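Local coordinates for protein L-ornithine 5-monooxygenase (Pseudomonas aeruginosa, PDB 3S5W) that hydroxylates the side-chain nitrogen of L-ornithine with FAD, NADPH and oxygen, the first step in making hydroxamate siderophores such as pyoverdin, at residues 334-348 and 352-366. Sequence-based numbering, arbitrary orientation.
Sequences RCMTTVERATATAQG and ALRDAGSGELSVETY
Strands 337-345 and 348-355 form an antiparallel beta hairpin, continued by 361-366 into a three-stranded meander beside the parallel sheet of the NADP-binding region. Thr338 and Arg354 are a hydrogen-bonded pair, the bond from Arg354 N to Thr338 O (2.9 Å) being almost straight. Thr337 with Asp355 and Val339 with Leu353 are the non-hydrogen-bonded pairs on either side of it. Further along, a classic beta bulge sets both Glu340 and Arg341 opposite Ala352: Glu340 N donates to Ala352 O and Ala352 N to Arg341 O, Arg341 N has no partner, and the two side chains emerge on the same side of the sheet.

On that side, Arg354 grips Glu340 side-on, using two nitrogens for two oxygens. NE gives a nearly straight bond to OE2 of Glu340 (2.9 Å), which lies in the guanidinium plane, whereas NH2 reaches OE1 at a more bent angle. The two planes are turned 62° apart, and NE meets OE2 from above the carboxylate plane. The bends at chi2 and chi3 of Arg354 curl its guanidinium back over Leu361 CB, and NH1 binds Gly359 O, tying the salt bridge to the next turn. On this face too, the Thr338 side chain comes close to the NADP(+)-binding Arg260.

The face carrying Leu353 joins an apolar patch to a charged group at its edge. Leu353 CB meets Thr337 CG2 at 3.7 Å, and its CD2 branch touches Val339 CG2 (3.8 Å). CD1 points instead to Arg334, whose side chain crosses that of Leu353 at about a right angle. Arg334 NH2 makes a salt bridge of 3.3 Å with Glu364 OE2, while its NH1 pairs with Asp256, which also binds Tyr366 OH.

Ile258 of strand 253-258 packs against Arg334, Thr337, Leu353 and Tyr366, and Ile233 of strand 228-233 against Val339, so this face of the meander lies against the parallel sheet.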
loop_
_atom_site.group_PDB
_atom_site.type_symbol
_atom_site.label_atom_id
_atom_site.label_comp_id
_atom_site.label_asym_id
_atom_site.label_seq_id
_atom_site.Cartn_x
_atom_site.Cartn_y
_atom_site.Cartn_z
ATOM N N ARG A 334 -16.600 -12.066 -16.434
ATOM C CA ARG A 334 -16.656 -13.476 -15.996
ATOM C C ARG A 334 -16.698 -13.582 -14.490
ATOM O O ARG A 334 -15.694 -13.867 -13.858
ATOM C CB ARG A 334 -15.507 -14.277 -16.610
ATOM C CG ARG A 334 -15.484 -14.128 -18.153
ATOM C CD ARG A 334 -14.222 -14.738 -18.719
ATOM N NE ARG A 334 -14.512 -15.940 -19.459
ATOM C CZ ARG A 334 -14.674 -15.982 -20.771
ATOM N NH1 ARG A 334 -14.569 -14.880 -21.492
ATOM N NH2 ARG A 334 -14.934 -17.130 -21.358
ATOM N N CYS A 335 -17.883 -13.338 -13.919
ATOM C CA CYS A 335 -18.071 -13.441 -12.484
ATOM C C CYS A 335 -18.257 -14.921 -12.122
ATOM O O CYS A 335 -18.431 -15.739 -13.010
ATOM C CB CYS A 335 -19.231 -12.575 -11.985
ATOM S SG CYS A 335 -20.733 -12.684 -13.010
ATOM N N MET A 336 -18.131 -15.228 -10.838
ATOM C CA MET A 336 -18.198 -16.609 -10.293
ATOM C C MET A 336 -17.226 -17.556 -11.010
ATOM O O MET A 336 -17.541 -18.740 -11.204
ATOM C CB MET A 336 -19.638 -17.177 -10.339
ATOM C CG MET A 336 -20.616 -16.419 -9.413
ATOM S SD MET A 336 -22.260 -17.157 -9.582
ATOM C CE MET A 336 -22.631 -16.984 -11.335
ATOM N N THR A 337 -16.056 -17.033 -11.397
ATOM C CA THR A 337 -15.137 -17.790 -12.232
ATOM C C THR A 337 -13.792 -17.905 -11.521
ATOM O O THR A 337 -13.266 -16.911 -10.966
ATOM C CB THR A 337 -14.967 -17.157 -13.633
ATOM O OG1 THR A 337 -16.215 -17.163 -14.327
ATOM C CG2 THR A 337 -13.964 -17.917 -14.480
ATOM N N THR A 338 -13.253 -19.130 -11.526
ATOM C CA THR A 338 -12.000 -19.442 -10.850
ATOM C C THR A 338 -11.011 -19.957 -11.871
ATOM O O THR A 338 -11.364 -20.790 -12.691
ATOM C CB THR A 338 -12.223 -20.519 -9.726
ATOM O OG1 THR A 338 -13.149 -19.992 -8.766
ATOM C CG2 THR A 338 -10.911 -20.887 -9.000
ATOM N N VAL A 339 -9.769 -19.458 -11.810
ATOM C CA VAL A 339 -8.692 -20.045 -12.599
ATOM C C VAL A 339 -8.246 -21.361 -11.952
ATOM O O VAL A 339 -7.684 -21.362 -10.867
ATOM C CB VAL A 339 -7.473 -19.098 -12.744
ATOM C CG1 VAL A 339 -6.435 -19.779 -13.665
ATOM C CG2 VAL A 339 -7.908 -17.756 -13.353
ATOM N N GLU A 340 -8.507 -22.475 -12.634
ATOM C CA GLU A 340 -8.128 -23.808 -12.107
ATOM C C GLU A 340 -6.751 -24.264 -12.576
ATOM O O GLU A 340 -6.090 -25.015 -11.891
ATOM C CB GLU A 340 -9.166 -24.860 -12.499
ATOM C CG GLU A 340 -10.434 -24.736 -11.718
ATOM C CD GLU A 340 -11.277 -26.022 -11.740
ATOM O OE1 GLU A 340 -10.982 -26.979 -12.510
ATOM O OE2 GLU A 340 -12.230 -26.047 -10.957
ATOM N N ARG A 341 -6.332 -23.785 -13.742
ATOM C CA ARG A 341 -5.020 -24.102 -14.307
ATOM C C ARG A 341 -4.566 -22.888 -15.131
ATOM O O ARG A 341 -5.379 -22.239 -15.773
ATOM C CB ARG A 341 -5.115 -25.365 -15.206
ATOM C CG ARG A 341 -3.747 -25.817 -15.792
ATOM C CD ARG A 341 -3.800 -26.961 -16.847
ATOM N NE ARG A 341 -4.872 -26.869 -17.853
ATOM C CZ ARG A 341 -4.882 -26.077 -18.932
ATOM N NH1 ARG A 341 -3.887 -25.232 -19.175
ATOM N NH2 ARG A 341 -5.910 -26.104 -19.769
ATOM N N ALA A 342 -3.275 -22.582 -15.113
ATOM C CA ALA A 342 -2.736 -21.541 -15.995
ATOM C C ALA A 342 -1.453 -22.073 -16.612
ATOM O O ALA A 342 -0.565 -22.512 -15.878
ATOM C CB ALA A 342 -2.466 -20.258 -15.209
ATOM N N THR A 343 -1.385 -22.080 -17.943
ATOM C CA THR A 343 -0.280 -22.722 -18.637
ATOM C C THR A 343 0.294 -21.772 -19.690
ATOM O O THR A 343 -0.462 -21.189 -20.464
ATOM C CB THR A 343 -0.751 -24.047 -19.350
ATOM O OG1 THR A 343 -1.485 -24.859 -18.419
ATOM C CG2 THR A 343 0.461 -24.836 -19.904
ATOM N N ALA A 344 1.617 -21.626 -19.713
ATOM C CA ALA A 344 2.315 -20.933 -20.801
ATOM C C ALA A 344 2.288 -21.783 -22.076
ATOM O O ALA A 344 2.639 -22.965 -22.036
ATOM C CB ALA A 344 3.774 -20.630 -20.409
ATOM N N THR A 345 1.855 -21.186 -23.186
ATOM C CA THR A 345 1.952 -21.799 -24.517
ATOM C C THR A 345 2.584 -20.797 -25.492
ATOM O O THR A 345 2.666 -19.583 -25.208
ATOM C CB THR A 345 0.573 -22.289 -25.093
ATOM O OG1 THR A 345 -0.239 -21.167 -25.478
ATOM C CG2 THR A 345 -0.219 -23.179 -24.109
ATOM N N ALA A 346 3.019 -21.293 -26.651
ATOM C CA ALA A 346 3.517 -20.425 -27.727
ATOM C C ALA A 346 2.483 -19.339 -28.108
ATOM O O ALA A 346 2.869 -18.217 -28.435
ATOM C CB ALA A 346 3.925 -21.271 -28.985
ATOM N N GLN A 347 1.191 -19.683 -28.041
ATOM C CA GLN A 347 0.071 -18.785 -28.421
ATOM C C GLN A 347 -0.402 -17.805 -27.329
ATOM O O GLN A 347 -1.188 -16.909 -27.615
ATOM C CB GLN A 347 -1.158 -19.587 -28.898
ATOM C CG GLN A 347 -1.000 -20.328 -30.243
ATOM C CD GLN A 347 -0.337 -21.691 -30.091
ATOM O OE1 GLN A 347 0.651 -21.988 -30.776
ATOM N NE2 GLN A 347 -0.870 -22.528 -29.186
ATOM N N GLY A 348 0.056 -17.985 -26.092
ATOM C CA GLY A 348 -0.356 -17.115 -24.986
ATOM C C GLY A 348 -0.473 -17.868 -23.671
ATOM O O GLY A 348 0.100 -18.963 -23.524
ATOM N N ALA A 352 -7.692 -22.306 -17.651
ATOM C CA ALA A 352 -8.836 -23.193 -17.499
ATOM C C ALA A 352 -9.731 -22.547 -16.444
ATOM O O ALA A 352 -9.334 -22.377 -15.288
ATOM C CB ALA A 352 -8.391 -24.616 -17.095
ATOM N N LEU A 353 -10.926 -22.163 -16.883
ATOM C CA LEU A 353 -11.835 -21.327 -16.101
ATOM C C LEU A 353 -13.101 -22.088 -15.658
ATOM O O LEU A 353 -13.880 -22.584 -16.502
ATOM C CB LEU A 353 -12.213 -20.092 -16.900
ATOM C CG LEU A 353 -11.062 -19.178 -17.363
ATOM C CD1 LEU A 353 -11.669 -18.093 -18.251
ATOM C CD2 LEU A 353 -10.287 -18.573 -16.219
ATOM N N ARG A 354 -13.278 -22.193 -14.350
ATOM C CA ARG A 354 -14.431 -22.906 -13.797
ATOM C C ARG A 354 -15.509 -21.888 -13.457
ATOM O O ARG A 354 -15.297 -21.025 -12.610
ATOM C CB ARG A 354 -14.033 -23.691 -12.539
ATOM C CG ARG A 354 -15.184 -24.483 -11.880
ATOM C CD ARG A 354 -15.541 -25.750 -12.643
ATOM N NE ARG A 354 -14.441 -26.709 -12.637
ATOM C CZ ARG A 354 -14.418 -27.842 -13.343
ATOM N NH1 ARG A 354 -15.431 -28.164 -14.139
ATOM N NH2 ARG A 354 -13.360 -28.636 -13.270
ATOM N N ASP A 355 -16.653 -21.995 -14.115
ATOM C CA ASP A 355 -17.803 -21.142 -13.825
ATOM C C ASP A 355 -18.645 -21.841 -12.743
ATOM O O ASP A 355 -19.287 -22.866 -13.040
ATOM C CB ASP A 355 -18.575 -20.944 -15.140
ATOM C CG ASP A 355 -19.804 -20.024 -15.007
ATOM O OD1 ASP A 355 -20.399 -19.888 -13.914
ATOM O OD2 ASP A 355 -20.199 -19.453 -16.041
ATOM N N ALA A 356 -18.623 -21.348 -11.493
ATOM C CA ALA A 356 -19.428 -21.966 -10.396
ATOM C C ALA A 356 -20.953 -21.931 -10.622
ATOM O O ALA A 356 -21.678 -22.771 -10.098
ATOM C CB ALA A 356 -19.071 -21.376 -9.014
ATOM N N GLY A 357 -21.425 -20.982 -11.420
ATOM C CA GLY A 357 -22.832 -20.907 -11.814
ATOM C C GLY A 357 -23.342 -22.132 -12.562
ATOM O O GLY A 357 -24.457 -22.600 -12.303
ATOM N N SER A 358 -22.518 -22.665 -13.464
ATOM C CA SER A 358 -22.892 -23.799 -14.322
ATOM C C SER A 358 -22.074 -25.065 -14.035
ATOM O O SER A 358 -22.420 -26.142 -14.520
ATOM C CB SER A 358 -22.784 -23.404 -15.798
ATOM O OG SER A 358 -21.426 -23.163 -16.156
ATOM N N GLY A 359 -21.013 -24.933 -13.235
ATOM C CA GLY A 359 -20.081 -26.026 -12.923
ATOM C C GLY A 359 -19.128 -26.365 -14.061
ATOM O O GLY A 359 -18.273 -27.243 -13.923
ATOM N N GLU A 360 -19.268 -25.658 -15.177
ATOM C CA GLU A 360 -18.527 -25.929 -16.415
ATOM C C GLU A 360 -17.126 -25.340 -16.462
ATOM O O GLU A 360 -16.849 -24.305 -15.851
ATOM C CB GLU A 360 -19.303 -25.409 -17.613
ATOM C CG GLU A 360 -20.608 -26.160 -17.861
ATOM C CD GLU A 360 -21.139 -25.920 -19.253
ATOM O OE1 GLU A 360 -21.382 -24.741 -19.621
ATOM O OE2 GLU A 360 -21.312 -26.919 -19.981
ATOM N N LEU A 361 -16.255 -26.035 -17.190
ATOM C CA LEU A 361 -14.878 -25.631 -17.372
ATOM C C LEU A 361 -14.691 -25.243 -18.818
ATOM O O LEU A 361 -15.042 -26.007 -19.727
ATOM C CB LEU A 361 -13.921 -26.763 -16.993
ATOM C CG LEU A 361 -12.411 -26.479 -17.061
ATOM C CD1 LEU A 361 -12.015 -25.598 -15.892
ATOM C CD2 LEU A 361 -11.616 -27.780 -17.046
ATOM N N SER A 362 -14.179 -24.035 -19.040
ATOM C CA SER A 362 -13.773 -23.625 -20.379
ATOM C C SER A 362 -12.299 -23.206 -20.388
ATOM O O SER A 362 -11.686 -22.982 -19.344
ATOM C CB SER A 362 -14.660 -22.512 -20.920
ATOM O OG SER A 362 -14.733 -21.458 -19.986
ATOM N N VAL A 363 -11.744 -23.151 -21.582
ATOM C CA VAL A 363 -10.335 -22.908 -21.763
ATOM C C VAL A 363 -10.248 -21.652 -22.609
ATOM O O VAL A 363 -10.793 -21.625 -23.705
ATOM C CB VAL A 363 -9.646 -24.121 -22.466
ATOM C CG1 VAL A 363 -8.220 -23.797 -22.819
ATOM C CG2 VAL A 363 -9.657 -25.340 -21.563
ATOM N N GLU A 364 -9.605 -20.605 -22.094
ATOM C CA GLU A 364 -9.407 -19.388 -22.895
ATOM C C GLU A 364 -7.929 -19.020 -22.906
ATOM O O GLU A 364 -7.258 -19.131 -21.896
ATOM C CB GLU A 364 -10.224 -18.196 -22.347
ATOM C CG GLU A 364 -11.741 -18.440 -22.162
ATOM C CD GLU A 364 -12.551 -18.525 -23.473
ATOM O OE1 GLU A 364 -12.192 -17.860 -24.468
ATOM O OE2 GLU A 364 -13.579 -19.256 -23.483
ATOM N N THR A 365 -7.456 -18.539 -24.041
ATOM C CA THR A 365 -6.054 -18.132 -24.170
ATOM C C THR A 365 -5.915 -16.615 -24.290
ATOM O O THR A 365 -6.620 -15.979 -25.099
ATOM C CB THR A 365 -5.387 -18.853 -25.370
ATOM O OG1 THR A 365 -5.423 -20.263 -25.132
ATOM C CG2 THR A 365 -3.908 -18.440 -25.536
ATOM N N TYR A 366 -4.994 -16.058 -23.497
ATOM C CA TYR A 366 -4.799 -14.611 -23.378
ATOM C C TYR A 366 -3.382 -14.234 -23.766
ATOM O O TYR A 366 -2.450 -15.011 -23.554
ATOM C CB TYR A 366 -5.084 -14.165 -21.936
ATOM C CG TYR A 366 -6.535 -14.417 -21.557
ATOM C CD1 TYR A 366 -7.546 -13.497 -21.895
ATOM C CD2 TYR A 366 -6.897 -15.573 -20.898
ATOM C CE1 TYR A 366 -8.885 -13.747 -21.562
ATOM C CE2 TYR A 366 -8.219 -15.830 -20.566
ATOM C CZ TYR A 366 -9.208 -14.931 -20.901
ATOM O OH TYR A 366 -10.523 -15.231 -20.554
#